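Local coordinates for protein aldo-keto Reductase, OXIDOREDUCTASE (Salmonella typhimurium, PDB 5T79) that binds NADPH and probably reduces aldehydes such as 3-hydroxybutanal to the corresponding alcohols, as an aldo-keto reductase, at residues 99-104 with 137-142. Sequence-based numbering, arbitrary orientation.
Sequences GYTMWD and HHRPDP. With NDP (NADPH dihydro-nicotinamide-adenine-dinucleotide phosphate), chain E.
The Y100 ring meets R139 with one face and H138 with its edge. R139 CG sits over the centre of that face, 3.8 Å from the Y100 ring centroid and close to its normal, a CH-pi contact. The guanidinium continues the cover: its plane lies 18° from that of the ring, with Y100 CD1 beneath its centre. At the edge, Y100 CD2 points into the face of H138; planes at 89° and centroids 4.7 Å apart define a T-shaped pair. The edge of H138 faces the NADPH carboxamide, H138 NE2 lying 3.4 Å from NDP O7N. Both segments are loops following neighbouring parallel strands, 93-98 and 132-137, of the TIM barrel, so the contact joins successive beta-alpha loops beside the cofactor's nicotinamide end. R139 NE donates to G99 O at 3.0 Å in a nearly straight bond (171°); the oxygen lies in the guanidinium plane, whereas the donor stands above the carbonyl plane of G99. With CG between its backbone N and carbonyl carbon and a bend at chi2, the R139 chain runs across the Y100 ring, and D109 takes NH2 in a salt bridge. One water links G99 O, R139 O and H137 NE2, while a second accepts from Y100 N and also bonds H138 ND1.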
ATOM      1  N   GLY A  99       6.145  -4.814 -12.638  1.00 12.90           N
ATOM      2  CA  GLY A  99       7.494  -4.260 -12.518  1.00 13.64           C
ATOM      3  C   GLY A  99       8.504  -5.233 -11.936  1.00 16.93           C
ATOM      4  O   GLY A  99       9.690  -5.121 -12.232  1.00 16.94           O
ATOM      5  N   TYR A 100       8.026  -6.194 -11.117  1.00 12.80           N
ATOM      6  CA  TYR A 100       8.821  -7.297 -10.575  1.00 13.55           C
ATOM      7  C   TYR A 100       8.569  -8.526 -11.450  1.00 18.23           C
ATOM      8  O   TYR A 100       7.887  -8.403 -12.471  1.00 17.07           O
ATOM      9  CB  TYR A 100       8.504  -7.586  -9.093  1.00 14.32           C
ATOM     10  CG  TYR A 100       9.181  -6.631  -8.135  1.00 15.66           C
ATOM     11  CD1 TYR A 100      10.509  -6.816  -7.757  1.00 18.37           C
ATOM     12  CD2 TYR A 100       8.471  -5.594  -7.540  1.00 16.17           C
ATOM     13  CE1 TYR A 100      11.135  -5.948  -6.860  1.00 20.12           C
ATOM     14  CE2 TYR A 100       9.083  -4.721  -6.637  1.00 17.63           C
ATOM     15  CZ  TYR A 100      10.418  -4.895  -6.310  1.00 24.12           C
ATOM     16  OH  TYR A 100      11.028  -4.040  -5.417  1.00 25.22           O
ATOM     17  N   THR A 101       9.148  -9.686 -11.095  1.00 13.76           N
ATOM     18  CA  THR A 101       9.035 -10.881 -11.944  1.00 15.18           C
ATOM     19  C   THR A 101       7.641 -11.479 -11.869  1.00 18.03           C
ATOM     20  O   THR A 101       7.160 -11.744 -10.770  1.00 17.28           O
ATOM     21  CB  THR A 101      10.074 -11.940 -11.539  1.00 22.21           C
ATOM     22  OG1 THR A 101      11.332 -11.310 -11.351  1.00 21.94           O
ATOM     23  CG2 THR A 101      10.214 -13.034 -12.587  1.00 21.98           C
ATOM     24  N   MET A 102       7.012 -11.703 -13.040  1.00 13.80           N
ATOM     25  CA  MET A 102       5.686 -12.310 -13.121  1.00 12.11           C
ATOM     26  C   MET A 102       5.758 -13.622 -13.904  1.00 19.86           C
ATOM     27  O   MET A 102       5.271 -14.647 -13.424  1.00 20.71           O
ATOM     28  CB  MET A 102       4.653 -11.355 -13.724  1.00 12.65           C
ATOM     29  CG  MET A 102       3.215 -11.954 -13.760  1.00 14.10           C
ATOM     30  SD  MET A 102       2.590 -12.360 -12.101  1.00 16.06           S
ATOM     31  CE  MET A 102       1.130 -13.320 -12.511  1.00 13.02           C
ATOM     32  N   TRP A 103       6.277 -13.587 -15.138  1.00 17.05           N
ATOM     33  CA  TRP A 103       6.408 -14.810 -15.924  1.00 15.54           C
ATOM     34  C   TRP A 103       7.840 -14.887 -16.422  1.00 19.45           C
ATOM     35  O   TRP A 103       8.585 -13.911 -16.287  1.00 18.73           O
ATOM     36  CB  TRP A 103       5.347 -14.915 -17.035  1.00 13.85           C
ATOM     37  CG  TRP A 103       5.389 -13.852 -18.096  1.00 14.18           C
ATOM     38  CD1 TRP A 103       6.113 -13.895 -19.250  1.00 16.77           C
ATOM     39  CD2 TRP A 103       4.517 -12.713 -18.214  1.00 13.74           C
ATOM     40  NE1 TRP A 103       5.848 -12.789 -20.014  1.00 15.94           N
ATOM     41  CE2 TRP A 103       4.828 -12.076 -19.436  1.00 17.07           C
ATOM     42  CE3 TRP A 103       3.541 -12.139 -17.379  1.00 14.83           C
ATOM     43  CZ2 TRP A 103       4.237 -10.862 -19.823  1.00 16.02           C
ATOM     44  CZ3 TRP A 103       2.923 -10.961 -17.780  1.00 15.70           C
ATOM     45  CH2 TRP A 103       3.264 -10.338 -18.991  1.00 16.05           C
ATOM     46  N   ASP A 104       8.264 -16.070 -16.884  1.00 15.72           N
ATOM     47  CA  ASP A 104       9.635 -16.309 -17.335  1.00 16.45           C
ATOM     48  C   ASP A 104       9.984 -15.516 -18.607  1.00 17.72           C
ATOM     49  O   ASP A 104       9.093 -15.157 -19.385  1.00 15.81           O
ATOM     50  CB  ASP A 104       9.825 -17.813 -17.619  1.00 19.59           C
ATOM     51  CG  ASP A 104       9.648 -18.745 -16.431  1.00 40.34           C
ATOM     52  OD1 ASP A 104       9.961 -18.328 -15.296  1.00 42.27           O
ATOM     53  OD2 ASP A 104       9.211 -19.905 -16.645  1.00 48.25           O
ATOM     54  N   HIS A 137       3.764   1.269 -11.850  1.00 12.22           N
ATOM     55  CA  HIS A 137       5.034   0.658 -12.244  1.00 10.69           C
ATOM     56  C   HIS A 137       5.619   0.252 -10.890  1.00 14.55           C
ATOM     57  O   HIS A 137       5.816   1.121 -10.029  1.00 12.80           O
ATOM     58  CB  HIS A 137       5.956   1.591 -13.039  1.00 11.15           C
ATOM     59  CG  HIS A 137       7.182   0.870 -13.522  1.00 13.49           C
ATOM     60  ND1 HIS A 137       8.400   1.518 -13.635  1.00 14.18           N
ATOM     61  CD2 HIS A 137       7.348  -0.436 -13.859  1.00 14.00           C
ATOM     62  CE1 HIS A 137       9.249   0.615 -14.104  1.00 13.78           C
ATOM     63  NE2 HIS A 137       8.672  -0.590 -14.217  1.00 13.63           N
ATOM     64  N   HIS A 138       5.799  -1.067 -10.652  1.00 12.48           N
ATOM     65  CA  HIS A 138       6.127  -1.640  -9.338  1.00 11.85           C
ATOM     66  C   HIS A 138       7.528  -1.281  -8.794  1.00 16.30           C
ATOM     67  O   HIS A 138       7.723  -1.262  -7.566  1.00 15.55           O
ATOM     68  CB  HIS A 138       5.963  -3.170  -9.407  1.00 11.99           C
ATOM     69  CG  HIS A 138       5.603  -3.859  -8.123  1.00 14.28           C
ATOM     70  ND1 HIS A 138       5.035  -5.121  -8.131  1.00 15.70           N
ATOM     71  CD2 HIS A 138       5.765  -3.463  -6.838  1.00 14.98           C
ATOM     72  CE1 HIS A 138       4.913  -5.469  -6.855  1.00 14.55           C
ATOM     73  NE2 HIS A 138       5.306  -4.489  -6.041  1.00 14.50           N
ATOM     74  N   ARG A 139       8.503  -1.024  -9.677  1.00 12.46           N
ATOM     75  CA  ARG A 139       9.863  -0.663  -9.246  1.00 12.64           C
ATOM     76  C   ARG A 139      10.609  -0.087 -10.433  1.00 16.71           C
ATOM     77  O   ARG A 139      10.239  -0.405 -11.569  1.00 15.74           O
ATOM     78  CB  ARG A 139      10.636  -1.886  -8.680  1.00 12.53           C
ATOM     79  CG  ARG A 139      10.740  -3.050  -9.685  1.00 15.01           C
ATOM     80  CD  ARG A 139      12.052  -3.811  -9.593  1.00 18.34           C
ATOM     81  NE  ARG A 139      12.002  -5.055 -10.370  1.00 16.68           N
ATOM     82  CZ  ARG A 139      12.896  -6.037 -10.277  1.00 26.76           C
ATOM     83  NH1 ARG A 139      13.928  -5.930  -9.451  1.00 17.40           N
ATOM     84  NH2 ARG A 139      12.776  -7.125 -11.026  1.00 18.42           N
ATOM     85  N   PRO A 140      11.654   0.738 -10.217  1.00 14.74           N
ATOM     86  CA  PRO A 140      12.412   1.271 -11.360  1.00 14.72           C
ATOM     87  C   PRO A 140      12.995   0.195 -12.266  1.00 18.46           C
ATOM     88  O   PRO A 140      13.365  -0.891 -11.791  1.00 17.10           O
ATOM     89  CB  PRO A 140      13.570   2.021 -10.686  1.00 18.11           C
ATOM     90  CG  PRO A 140      13.038   2.404  -9.333  1.00 21.66           C
ATOM     91  CD  PRO A 140      12.217   1.211  -8.933  1.00 16.93           C
ATOM     92  N   ASP A 141      13.123   0.532 -13.567  1.00 14.69           N
ATOM     93  CA  ASP A 141      13.807  -0.292 -14.564  1.00 14.98           C
ATOM     94  C   ASP A 141      14.916   0.590 -15.164  1.00 21.18           C
ATOM     95  O   ASP A 141      14.662   1.320 -16.125  1.00 19.74           O
ATOM     96  CB  ASP A 141      12.838  -0.836 -15.627  1.00 15.65           C
ATOM     97  CG  ASP A 141      13.505  -1.659 -16.728  1.00 18.43           C
ATOM     98  OD1 ASP A 141      14.707  -1.995 -16.588  1.00 19.81           O
ATOM     99  OD2 ASP A 141      12.808  -2.057 -17.657  1.00 17.56           O
ATOM    100  N   PRO A 142      16.147   0.551 -14.612  1.00 20.91           N
ATOM    101  CA  PRO A 142      17.197   1.465 -15.106  1.00 22.59           C
ATOM    102  C   PRO A 142      17.645   1.278 -16.564  1.00 27.21           C
ATOM    103  O   PRO A 142      18.190   2.220 -17.139  1.00 27.43           O
ATOM    104  CB  PRO A 142      18.391   1.192 -14.177  1.00 25.46           C
ATOM    105  CG  PRO A 142      18.108  -0.126 -13.526  1.00 29.62           C
ATOM    106  CD  PRO A 142      16.607  -0.227 -13.442  1.00 23.71           C
TER
HETATM  107  PA  NDP E 404       2.803  -4.779   7.567  0.57 25.60           P
HETATM  108  O1A NDP E 404       1.595  -4.002   7.995  0.57 23.10           O
HETATM  109  O2A NDP E 404       4.178  -4.287   7.624  0.57  3.00           O
HETATM  110  O5B NDP E 404       2.871  -6.209   8.303  0.57 30.54           O
HETATM  111  C5B NDP E 404       1.754  -7.076   8.021  0.57 33.61           C
HETATM  112  C4B NDP E 404       1.895  -8.393   8.734  0.57 36.76           C
HETATM  113  O4B NDP E 404       2.257  -8.158  10.113  0.57 36.96           O
HETATM  114  C3B NDP E 404       0.608  -9.215   8.756  0.57 37.02           C
HETATM  115  O3B NDP E 404       0.582 -10.127   7.660  0.57 36.15           O
HETATM  116  C2B NDP E 404       0.650  -9.902  10.114  0.57 37.50           C
HETATM  117  O2B NDP E 404       1.383 -11.145  10.050  0.57 39.95           O
HETATM  118  C1B NDP E 404       1.426  -8.906  10.979  0.57 37.87           C
HETATM  119  N9A NDP E 404       0.594  -7.974  11.734  0.57 36.26           N
HETATM  120  C8A NDP E 404      -0.117  -6.905  11.256  0.57 35.68           C
HETATM  121  N7A NDP E 404      -0.769  -6.240  12.179  0.57 35.76           N
HETATM  122  C5A NDP E 404      -0.472  -6.926  13.348  0.57 35.69           C
HETATM  123  C6A NDP E 404      -0.906  -6.766  14.680  0.57 35.32           C
HETATM  124  N6A NDP E 404      -1.655  -5.741  15.102  0.57 34.12           N
HETATM  125  N1A NDP E 404      -0.489  -7.677  15.588  0.57 34.99           N
HETATM  126  C2A NDP E 404       0.347  -8.645  15.195  0.57 36.80           C
HETATM  127  N3A NDP E 404       0.842  -8.880  13.976  0.57 38.18           N
HETATM  128  C4A NDP E 404       0.374  -7.992  13.088  0.57 37.05           C
HETATM  129  O3  NDP E 404       2.401  -4.974   6.044  0.57 26.24           O
HETATM  130  PN  NDP E 404       3.281  -5.696   4.921  0.57 27.93           P
HETATM  131  O1N NDP E 404       2.612  -7.020   4.893  0.57 32.48           O
HETATM  132  O2N NDP E 404       4.779  -5.607   5.173  0.57 32.86           O
HETATM  133  O5D NDP E 404       3.139  -4.908   3.507  0.57 32.03           O
HETATM  134  C5D NDP E 404       2.065  -3.931   3.419  0.57 28.76           C
HETATM  135  C4D NDP E 404       1.442  -3.938   2.042  0.57 27.17           C
HETATM  136  O4D NDP E 404       2.281  -3.186   1.146  0.57 30.19           O
HETATM  137  C3D NDP E 404       1.266  -5.291   1.376  0.57 24.81           C
HETATM  138  O3D NDP E 404       0.093  -5.934   1.850  0.57 29.20           O
HETATM  139  C2D NDP E 404       1.279  -4.934  -0.117  0.57 22.73           C
HETATM  140  O2D NDP E 404       0.034  -4.611  -0.734  0.57  8.02           O
HETATM  141  C1D NDP E 404       2.242  -3.744  -0.151  0.57 29.37           C
HETATM  142  N1N NDP E 404       3.631  -4.117  -0.487  0.57 30.84           N
HETATM  143  C2N NDP E 404       4.181  -3.517  -1.620  0.57 32.00           C
HETATM  144  C3N NDP E 404       5.435  -3.763  -2.035  0.57 30.12           C
HETATM  145  C7N NDP E 404       6.046  -2.871  -3.081  0.57 24.57           C
HETATM  146  O7N NDP E 404       7.181  -3.193  -3.464  0.57 23.96           O
HETATM  147  N7N NDP E 404       5.387  -1.831  -3.595  0.57 15.11           N
HETATM  148  C4N NDP E 404       6.215  -4.892  -1.416  0.57 33.01           C
HETATM  149  C5N NDP E 404       5.671  -5.279  -0.082  0.57 32.96           C
HETATM  150  C6N NDP E 404       4.465  -4.939   0.324  0.57 30.65           C
HETATM  151  P2B NDP E 404       0.985 -12.589  10.679  0.57 40.57           P
HETATM  152  O1X NDP E 404       0.774 -13.695   9.713  0.57 40.60           O
HETATM  153  O2X NDP E 404       2.166 -12.825  11.612  0.57 42.73           O
HETATM  154  O3X NDP E 404      -0.230 -12.301  11.553  0.57 41.55           O
HETATM  155  O   HOH W   1      10.510  -2.587 -13.326  1.00 13.50           O
HETATM  156  O   HOH W   2       5.191  -6.730 -10.531  1.00 14.19           O